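PDB 6HDT: short afifavidin from Afifella pfennigii, which binds biotin and 2-iminobiotin in a strong non-covalent complex as a dimeric bacterial avidin, though its exact biological role is still obscure. Local coordinates for residues Asn68-Trp76 against Val86-Glu94. Residues are numbered along the deposited sequence; the frame is centred on the assembly and turned at random.
Sequences NFIGFTVAW and VTSWTGFAE. With BTN (biotin), chain E.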
loop_
_atom_site.group_PDB
_atom_site.type_symbol
_atom_site.label_atom_id
_atom_site.label_comp_id
_atom_site.label_asym_id
_atom_site.label_seq_id
_atom_site.Cartn_x
_atom_site.Cartn_y
_atom_site.Cartn_z
ATOM N N ASN A 68 -0.844 -8.048 13.328
ATOM C CA ASN A 68 0.549 -8.144 12.903
ATOM C C ASN A 68 0.718 -8.018 11.393
ATOM O O ASN A 68 1.728 -8.409 10.866
ATOM C CB ASN A 68 1.231 -9.405 13.451
ATOM C CG ASN A 68 0.654 -10.665 12.893
ATOM O OD1 ASN A 68 -0.549 -10.858 12.928
ATOM N ND2 ASN A 68 1.503 -11.530 12.357
ATOM N N PHE A 69 -0.256 -7.414 10.731
ATOM C CA PHE A 69 -0.215 -7.244 9.284
ATOM C C PHE A 69 -0.135 -5.794 8.931
ATOM O O PHE A 69 -0.653 -4.939 9.638
ATOM C CB PHE A 69 -1.470 -7.869 8.662
ATOM C CG PHE A 69 -1.599 -9.320 8.982
ATOM C CD1 PHE A 69 -0.814 -10.240 8.310
ATOM C CD2 PHE A 69 -2.493 -9.751 9.930
ATOM C CE1 PHE A 69 -0.897 -11.592 8.607
ATOM C CE2 PHE A 69 -2.570 -11.108 10.252
ATOM C CZ PHE A 69 -1.787 -12.016 9.576
ATOM N N ILE A 70 0.522 -5.556 7.806
ATOM C CA ILE A 70 0.824 -4.219 7.358
ATOM C C ILE A 70 0.893 -4.138 5.843
ATOM O O ILE A 70 1.231 -5.098 5.178
ATOM C CB ILE A 70 2.141 -3.737 7.983
ATOM C CG1 ILE A 70 2.318 -2.212 7.806
ATOM C CG2 ILE A 70 3.317 -4.522 7.457
ATOM C CD1 ILE A 70 3.416 -1.637 8.692
ATOM N N GLY A 71 0.568 -2.958 5.334
ATOM C CA GLY A 71 0.817 -2.632 3.927
ATOM C C GLY A 71 1.176 -1.174 3.836
ATOM O O GLY A 71 0.609 -0.349 4.562
ATOM N N PHE A 72 2.119 -0.854 2.950
ATOM C CA PHE A 72 2.532 0.526 2.798
ATOM C C PHE A 72 3.099 0.799 1.427
ATOM O O PHE A 72 3.600 -0.087 0.743
ATOM C CB PHE A 72 3.526 0.973 3.870
ATOM C CG PHE A 72 4.750 0.099 3.986
ATOM C CD1 PHE A 72 4.779 -0.984 4.853
ATOM C CD2 PHE A 72 5.893 0.396 3.277
ATOM C CE1 PHE A 72 5.907 -1.771 4.957
ATOM C CE2 PHE A 72 7.025 -0.391 3.365
ATOM C CZ PHE A 72 7.040 -1.484 4.232
ATOM N N THR A 73 2.975 2.062 1.038
ATOM C CA THR A 73 3.372 2.500 -0.298
ATOM C C THR A 73 4.386 3.627 -0.239
ATOM O O THR A 73 4.305 4.461 0.648
ATOM C CB THR A 73 2.141 2.952 -1.079
ATOM O OG1 THR A 73 1.259 1.849 -1.212
ATOM C CG2 THR A 73 2.492 3.474 -2.468
ATOM N N VAL A 74 5.324 3.640 -1.188
ATOM C CA VAL A 74 6.279 4.732 -1.377
ATOM C C VAL A 74 6.226 5.151 -2.864
ATOM O O VAL A 74 6.411 4.336 -3.779
ATOM C CB VAL A 74 7.717 4.313 -1.046
ATOM C CG1 VAL A 74 8.716 5.377 -1.498
ATOM C CG2 VAL A 74 7.870 4.004 0.425
ATOM N N ALA A 75 5.961 6.424 -3.076
ATOM C CA ALA A 75 6.062 7.013 -4.406
ATOM C C ALA A 75 7.471 7.620 -4.573
ATOM O O ALA A 75 7.899 8.433 -3.735
ATOM C CB ALA A 75 5.003 8.078 -4.538
ATOM N N TRP A 76 8.197 7.240 -5.631
ATOM C CA TRP A 76 9.622 7.586 -5.726
ATOM C C TRP A 76 9.827 8.985 -6.305
ATOM O O TRP A 76 10.381 9.140 -7.385
ATOM C CB TRP A 76 10.394 6.496 -6.477
ATOM C CG TRP A 76 10.291 5.188 -5.740
ATOM C CD1 TRP A 76 9.498 4.141 -6.041
ATOM C CD2 TRP A 76 10.981 4.841 -4.530
ATOM N NE1 TRP A 76 9.635 3.118 -5.067
ATOM C CE2 TRP A 76 10.568 3.531 -4.161
ATOM C CE3 TRP A 76 11.964 5.479 -3.762
ATOM C CZ2 TRP A 76 11.059 2.893 -3.031
ATOM C CZ3 TRP A 76 12.430 4.840 -2.628
ATOM C CH2 TRP A 76 12.002 3.555 -2.303
ATOM N N VAL A 86 6.250 3.668 -8.289
ATOM C CA VAL A 86 5.634 3.522 -6.980
ATOM C C VAL A 86 5.788 2.074 -6.545
ATOM O O VAL A 86 5.504 1.185 -7.323
ATOM C CB VAL A 86 4.123 3.836 -7.030
ATOM C CG1 VAL A 86 3.460 3.557 -5.692
ATOM C CG2 VAL A 86 3.879 5.256 -7.486
ATOM N N THR A 87 6.149 1.853 -5.279
ATOM C CA THR A 87 6.171 0.476 -4.690
ATOM C C THR A 87 5.167 0.352 -3.544
ATOM O O THR A 87 4.953 1.283 -2.779
ATOM C CB THR A 87 7.584 0.152 -4.140
ATOM O OG1 THR A 87 8.577 0.356 -5.144
ATOM C CG2 THR A 87 7.723 -1.254 -3.594
ATOM N N SER A 88 4.549 -0.826 -3.418
ATOM C CA SER A 88 3.817 -1.168 -2.199
ATOM C C SER A 88 4.355 -2.461 -1.647
ATOM O O SER A 88 4.598 -3.388 -2.371
ATOM C CB SER A 88 2.320 -1.297 -2.432
ATOM O OG SER A 88 1.769 -0.116 -3.105
ATOM N N TRP A 89 4.438 -2.526 -0.321
ATOM C CA TRP A 89 4.844 -3.728 0.353
ATOM C C TRP A 89 3.658 -4.213 1.151
ATOM O O TRP A 89 2.892 -3.402 1.663
ATOM C CB TRP A 89 5.954 -3.419 1.354
ATOM C CG TRP A 89 7.303 -3.111 0.834
ATOM C CD1 TRP A 89 8.385 -3.934 0.824
ATOM C CD2 TRP A 89 7.740 -1.863 0.309
ATOM N NE1 TRP A 89 9.466 -3.287 0.303
ATOM C CE2 TRP A 89 9.101 -2.007 -0.021
ATOM C CE3 TRP A 89 7.115 -0.629 0.092
ATOM C CZ2 TRP A 89 9.853 -0.964 -0.537
ATOM C CZ3 TRP A 89 7.874 0.412 -0.450
ATOM C CH2 TRP A 89 9.209 0.239 -0.761
ATOM N N THR A 90 3.545 -5.529 1.347
ATOM C CA THR A 90 2.495 -6.070 2.205
ATOM C C THR A 90 3.047 -7.282 2.917
ATOM O O THR A 90 3.775 -8.049 2.335
ATOM C CB THR A 90 1.227 -6.452 1.415
ATOM O OG1 THR A 90 0.974 -5.473 0.381
ATOM C CG2 THR A 90 0.002 -6.582 2.348
ATOM N N GLY A 91 2.732 -7.424 4.190
ATOM C CA GLY A 91 3.370 -8.504 4.938
ATOM C C GLY A 91 2.903 -8.585 6.361
ATOM O O GLY A 91 1.905 -8.022 6.750
ATOM N N PHE A 92 3.678 -9.360 7.118
ATOM C CA PHE A 92 3.349 -9.722 8.481
ATOM C C PHE A 92 4.590 -9.769 9.370
ATOM O O PHE A 92 5.702 -10.139 8.929
ATOM C CB PHE A 92 2.638 -11.059 8.530
ATOM C CG PHE A 92 3.427 -12.210 7.992
ATOM C CD1 PHE A 92 3.360 -12.540 6.635
ATOM C CD2 PHE A 92 4.212 -13.005 8.835
ATOM C CE1 PHE A 92 4.079 -13.610 6.138
ATOM C CE2 PHE A 92 4.929 -14.092 8.330
ATOM C CZ PHE A 92 4.860 -14.394 6.988
ATOM N N ALA A 93 4.378 -9.375 10.622
ATOM C CA ALA A 93 5.441 -9.336 11.598
ATOM C C ALA A 93 5.412 -10.595 12.391
ATOM O O ALA A 93 4.350 -11.085 12.726
ATOM C CB ALA A 93 5.282 -8.149 12.546
ATOM N N GLU A 94 6.603 -11.077 12.709
ATOM C CA GLU A 94 6.808 -12.183 13.690
ATOM C C GLU A 94 7.785 -11.735 14.781
ATOM O O GLU A 94 8.874 -11.204 14.458
ATOM C CB GLU A 94 7.382 -13.407 12.984
ATOM C CG GLU A 94 6.499 -13.949 11.858
ATOM C CD GLU A 94 7.038 -15.221 11.213
ATOM O OE1 GLU A 94 6.236 -15.963 10.593
ATOM O OE2 GLU A 94 8.260 -15.481 11.314
HETATM C C11 BTN E . 13.050 2.861 -8.686
HETATM O O11 BTN E . 12.132 2.931 -9.526
HETATM O O12 BTN E . 14.147 2.314 -8.947
HETATM C C10 BTN E . 12.784 3.455 -7.313
HETATM C C9 BTN E . 13.493 2.699 -6.191
HETATM C C8 BTN E . 12.886 1.315 -5.946
HETATM C C7 BTN E . 13.631 0.491 -4.898
HETATM C C2 BTN E . 12.938 -0.856 -4.721
HETATM S S1 BTN E . 11.408 -0.812 -3.804
HETATM C C6 BTN E . 11.420 -2.569 -3.592
HETATM C C5 BTN E . 12.876 -2.935 -3.367
HETATM N N1 BTN E . 13.246 -2.899 -1.979
HETATM C C3 BTN E . 14.139 -1.970 -1.642
HETATM O O3 BTN E . 14.595 -1.816 -0.495
HETATM N N2 BTN E . 14.445 -1.263 -2.761
HETATM C C4 BTN E . 13.795 -1.841 -3.927
#
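Ile70, Phe72 and Val74 each exchange a pair of backbone hydrogen bonds with Gly91, Trp89 and Thr87, joining 68-76 and 86-94 as the antiparallel hairpin arms of the avidin barrel (169° between axes). Beyond the last paired strand residue, the side-chain amide of Asn68 extends the pairing: ND2 donates to Ala93 O at 2.9 Å, nearly in the amide plane, while Asn68 O accepts from Ala93 N. Phe72, Val74, Thr87 and Trp89 share the inner face. Phe72 CG sits between backbone N and carbonyl carbon (chi1 54°), which swings the ring across to Trp89; its plane is 20° from that of the Trp89 five-membered ring, but slid so far that the rings barely overlap, with Phe72 CE2 3.3 Å from Trp89 CE3 and Trp89 CB over the phenyl face. Thr87 CG2 lies over the other face of the Trp89 indole, toward the rim. On the outer face, Thr73 OG1 lies 2.8 Å from Ser88 OG, next to the second subunit. At the corner, Trp76 NE1 gives a nearly straight hydrogen bond, in the ring plane, to Thr87 OG1 (3.0 Å), fixing an indole sandwiched between Val74 CG1 and biotin C9. With an alanine in place of Trp76, the valeryl chain would probably lose this aromatic wall, and Thr87 OG1 this N-H donor. Trp89 NE1 is likewise bonded to Asp123. Indole surface and Thr87, its OG1 3.3 Å from biotin S1, thus meet the sulfur and aliphatic chain; other residues hydrogen-bond biotin's polar ends.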